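Glutamate--tRNA ligase (Elizabethkingia anophelis, PDB 6B1Z) probably attaches glutamate to tRNA(Glu) in an ATP-dependent reaction, as a class I aminoacyl-tRNA synthetase. Local coordinates at residues A[380-383]-A[384-388]; A[311-315]-A[316-320]. All coordinates share one frame; numbering follows the deposited sequence.

Contact 1. Residues A[380-383]-A[384-388]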
loop_
_atom_site.group_PDB
_atom_site.type_symbol
_atom_site.label_atom_id
_atom_site.label_comp_id
_atom_site.label_asym_id
_atom_site.label_seq_id
_atom_site.Cartn_x
_atom_site.Cartn_y
_atom_site.Cartn_z
ATOM N N VAL A 380 2.124 29.005 13.747
ATOM C CA VAL A 380 3.371 29.234 14.466
ATOM C C VAL A 380 4.442 29.610 13.452
ATOM O O VAL A 380 4.502 29.034 12.361
ATOM C CB VAL A 380 3.795 27.996 15.288
ATOM C CG1 VAL A 380 5.270 28.073 15.660
ATOM C CG2 VAL A 380 2.943 27.886 16.549
ATOM N N GLU A 381 5.279 30.583 13.810
ATOM C CA GLU A 381 6.398 30.990 12.971
ATOM C C GLU A 381 7.654 31.060 13.823
ATOM O O GLU A 381 7.627 31.614 14.925
ATOM C CB GLU A 381 6.132 32.348 12.311
ATOM N N VAL A 382 8.755 30.502 13.313
ATOM C CA VAL A 382 10.044 30.591 13.981
ATOM C C VAL A 382 11.117 30.725 12.903
ATOM O O VAL A 382 10.888 30.415 11.733
ATOM C CB VAL A 382 10.289 29.369 14.904
ATOM C CG1 VAL A 382 10.650 28.124 14.104
ATOM C CG2 VAL A 382 11.316 29.670 15.974
ATOM N N SER A 383 12.279 31.241 13.304
ATOM C CA SER A 383 13.390 31.346 12.366
ATOM C C SER A 383 13.831 29.963 11.913
ATOM O O SER A 383 13.667 28.977 12.633
ATOM C CB SER A 383 14.568 32.079 13.011
ATOM O OG SER A 383 15.122 31.317 14.072
ATOM N N ASP A 384 14.395 29.892 10.703
ATOM C CA ASP A 384 14.930 28.617 10.231
ATOM C C ASP A 384 16.044 28.120 11.147
ATOM O O ASP A 384 16.180 26.909 11.368
ATOM C CB ASP A 384 15.451 28.741 8.797
ATOM C CG ASP A 384 14.356 29.008 7.769
ATOM O OD1 ASP A 384 13.195 28.605 7.972
ATOM O OD2 ASP A 384 14.674 29.628 6.729
ATOM N N GLU A 385 16.870 29.031 11.665
ATOM C CA GLU A 385 17.901 28.660 12.631
ATOM C C GLU A 385 17.314 27.911 13.818
ATOM O O GLU A 385 17.811 26.845 14.199
ATOM C CB GLU A 385 18.641 29.915 13.103
ATOM C CG GLU A 385 19.775 29.632 14.059
ATOM C CD GLU A 385 20.470 30.901 14.505
ATOM O OE1 GLU A 385 19.875 31.990 14.342
ATOM O OE2 GLU A 385 21.613 30.814 14.995
ATOM N N LYS A 386 16.261 28.464 14.428
ATOM C CA LYS A 386 15.661 27.792 15.578
ATOM C C LYS A 386 14.958 26.509 15.163
ATOM O O LYS A 386 15.038 25.506 15.879
ATOM C CB LYS A 386 14.703 28.736 16.299
ATOM C CG LYS A 386 15.421 29.850 17.050
ATOM C CD LYS A 386 14.430 30.752 17.773
ATOM C CE LYS A 386 15.140 31.748 18.683
ATOM N NZ LYS A 386 15.924 31.062 19.754
ATOM N N ALA A 387 14.292 26.512 14.005
ATOM C CA ALA A 387 13.600 25.307 13.553
ATOM C C ALA A 387 14.566 24.144 13.381
ATOM O O ALA A 387 14.259 23.016 13.780
ATOM C CB ALA A 387 12.865 25.592 12.249
ATOM N N LEU A 388 15.729 24.388 12.768
ATOM C CA LEU A 388 16.696 23.306 12.581
ATOM C C LEU A 388 17.199 22.780 13.917
ATOM O O LEU A 388 17.393 21.570 14.078
ATOM C CB LEU A 388 17.873 23.779 11.722
ATOM C CG LEU A 388 17.583 24.020 10.248
ATOM C CD1 LEU A 388 18.833 24.592 9.594
ATOM C CD2 LEU A 388 17.190 22.760 9.524
HETATM O O HOH W 1 11.310 28.113 10.116
HETATM O O HOH W 2 17.016 32.738 15.174
#
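The start of helix 384-394 is capped by Ser383, the N-cap residue, whose hydroxyl serves as acceptor for a backbone N-H of the first turn. Ser383 OG accepts a hydrogen bond from Lys386 N at 3.1 Å, with an N-H...O angle of 161°. The hydroxyl gets there because chi1 is 67°, which sets OG between the backbone N and the carbonyl carbon and turns it back over the first turn. The carbonyl of the same residue opens the helical series: Ala387 N donates to Ser383 O at 2.9 Å. Lys386 packs its CG against the hydroxyl, 3.3 Å from Ser383 OG. A water bridges Ser383 OG and Glu385 OE1, so the capping oxygen has a second polar partner. The extended chain of Glu385, with CG anti to the backbone N, carries its carboxylate out to that water. A second water donates both to Val382 O and to Asp384 OD1, tying the incoming loop to the first residue of the helix. Asp384 also forms a salt bridge with Lys372 of helix 364-377.

Val382 supplies the apolar part. Its two methyls split the work: CG2 meets Lys386 CB at 3.5 Å, and CG1 meets Ala387 CB at 3.8 Å. The Val382 and Lys386 side chains cross at about a right angle, and the lysine then leads away to hydrogen-bond Met493 O through NZ. Val382 and Ala387, the residue before the N-cap and the fourth of the helix, form a hydrophobic staple beside the serine N-cap, a common way to begin a helix.

Contact 2. Residues A[311-315]-A[316-320]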
loop_
_atom_site.group_PDB
_atom_site.type_symbol
_atom_site.label_atom_id
_atom_site.label_comp_id
_atom_site.label_asym_id
_atom_site.label_seq_id
_atom_site.Cartn_x
_atom_site.Cartn_y
_atom_site.Cartn_z
ATOM N N VAL A 311 6.578 -2.617 3.089
ATOM C CA VAL A 311 5.760 -3.465 2.221
ATOM C C VAL A 311 6.565 -4.647 1.705
ATOM O O VAL A 311 6.067 -5.781 1.652
ATOM C CB VAL A 311 5.173 -2.623 1.070
ATOM C CG1 VAL A 311 4.468 -3.541 0.047
ATOM C CG2 VAL A 311 4.159 -1.607 1.619
ATOM N N ALA A 312 7.833 -4.415 1.346
ATOM C CA ALA A 312 8.677 -5.488 0.829
ATOM C C ALA A 312 8.794 -6.643 1.805
ATOM O O ALA A 312 8.850 -7.806 1.397
ATOM C CB ALA A 312 10.074 -4.944 0.515
ATOM N N MET A 313 8.842 -6.342 3.101
ATOM C CA MET A 313 9.086 -7.369 4.095
ATOM C C MET A 313 7.824 -8.120 4.499
ATOM O O MET A 313 7.891 -8.955 5.407
ATOM C CB MET A 313 9.769 -6.740 5.317
ATOM C CG MET A 313 11.117 -6.100 4.973
ATOM S SD MET A 313 12.196 -7.192 3.995
ATOM C CE MET A 313 13.601 -6.110 3.734
ATOM N N LEU A 314 6.686 -7.847 3.852
ATOM C CA LEU A 314 5.460 -8.625 4.067
ATOM C C LEU A 314 5.553 -9.921 3.263
ATOM O O LEU A 314 4.898 -10.123 2.234
ATOM C CB LEU A 314 4.229 -7.803 3.694
ATOM C CG LEU A 314 3.962 -6.578 4.577
ATOM C CD1 LEU A 314 2.818 -5.758 4.014
ATOM C CD2 LEU A 314 3.663 -6.997 6.020
ATOM N N GLY A 315 6.362 -10.848 3.776
ATOM C CA GLY A 315 6.491 -12.160 3.180
ATOM C C GLY A 315 7.798 -12.411 2.469
ATOM O O GLY A 315 7.976 -13.491 1.900
ATOM N N TRP A 316 8.719 -11.454 2.471
ATOM C CA TRP A 316 10.050 -11.669 1.931
ATOM C C TRP A 316 11.033 -11.315 3.028
ATOM O O TRP A 316 10.865 -10.297 3.701
ATOM C CB TRP A 316 10.297 -10.822 0.675
ATOM C CG TRP A 316 11.731 -10.814 0.186
ATOM C CD1 TRP A 316 12.446 -11.879 -0.289
ATOM C CD2 TRP A 316 12.602 -9.677 0.097
ATOM N NE1 TRP A 316 13.713 -11.478 -0.650
ATOM C CE2 TRP A 316 13.834 -10.131 -0.421
ATOM C CE3 TRP A 316 12.462 -8.323 0.415
ATOM C CZ2 TRP A 316 14.915 -9.277 -0.633
ATOM C CZ3 TRP A 316 13.536 -7.477 0.209
ATOM C CH2 TRP A 316 14.749 -7.957 -0.308
ATOM N N SER A 317 12.010 -12.182 3.248
ATOM C CA SER A 317 13.073 -11.924 4.214
ATOM C C SER A 317 14.394 -12.147 3.499
ATOM O O SER A 317 14.725 -13.303 3.164
ATOM C CB SER A 317 12.942 -12.810 5.451
ATOM O OG SER A 317 12.400 -14.081 5.131
ATOM N N PRO A 318 15.149 -11.089 3.217
ATOM C CA PRO A 318 16.459 -11.265 2.586
ATOM C C PRO A 318 17.346 -12.173 3.424
ATOM O O PRO A 318 17.291 -12.165 4.656
ATOM C CB PRO A 318 17.015 -9.837 2.518
ATOM C CG PRO A 318 16.258 -9.079 3.556
ATOM C CD PRO A 318 14.894 -9.689 3.590
ATOM N N ALA A 319 18.165 -12.971 2.731
ATOM C CA ALA A 319 18.965 -13.987 3.407
ATOM C C ALA A 319 19.909 -13.385 4.440
ATOM O O ALA A 319 20.296 -14.070 5.395
ATOM C CB ALA A 319 19.755 -14.804 2.381
ATOM N N ASP A 320 20.285 -12.115 4.281
ATOM C CA ASP A 320 21.232 -11.482 5.190
ATOM C C ASP A 320 20.586 -10.962 6.470
ATOM O O ASP A 320 21.304 -10.455 7.341
ATOM C CB ASP A 320 21.972 -10.340 4.478
ATOM C CG ASP A 320 21.033 -9.279 3.914
ATOM O OD1 ASP A 320 19.817 -9.327 4.194
ATOM O OD2 ASP A 320 21.520 -8.387 3.184
HETATM O O HOH W 3 10.203 -10.276 6.389
#
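Met313 and Trp316 meet in a Met-aromatic contact, with the thioether set obliquely to the indole. Met313 SD lies 4.7 Å from the centroid of the six-membered ring, 49° off the ring normal. The methyl continues the contact, with Met313 CE 3.8 Å from Trp316 CZ3. The methionine reaches the ring by bending at chi2 (-49°), which brings the end of the chain back although its CB points away. Pro318 approaches the same sulfur, with CD 3.7 Å from Met313 SD, and the two side chains are roughly perpendicular. Pro318 CD also sits over the centre of one face of the indole, 4.0 Å above its plane. The other main neighbour comes at the edge: Ala312 O lies in the ring plane and 3.4 Å from Trp316 CB.

The backbones join through a water that donates to both Met313 O and Trp316 O. Met313 CA adds a CA-H...O contact to Trp316 O at 3.4 Å. The chain turns at Leu314 in an inverse gamma turn, closed by a weak bond from Gly315 N to Met313 O. Gly315 follows with a positive phi of 108°, a conformation glycine adopts readily.

This turn leaves the end of helix 304-312. Tyr34 of helix 26-41 hydrogen-bonds Ala312 O through OH and touches the indole, while Met330 and Glu333 of helix 327-333 pack on Trp316, and Phe334 meets its ring edge-to-face.

Both contacts are local, at opposite ends of helices. Contact 1 begins helix 384-394 in the anticodon-binding range, and contact 2 leaves helix 304-312 in the catalytic range. They share no element, and their centres are about 39 Å apart. Contact 1 is a surface contact, held by two direct hydrogen bonds and water bridges to charged side chains. Contact 2 is buried, with five of its seven touching residues enclosed, and relies on sulfur, proline and indole packing. One water joins two carbonyls there. In both, neighbouring helices supply further partners: Lys372 of helix 364-377 pairs with Asp384 of contact 1, and aromatic and aliphatic side chains cover contact 2.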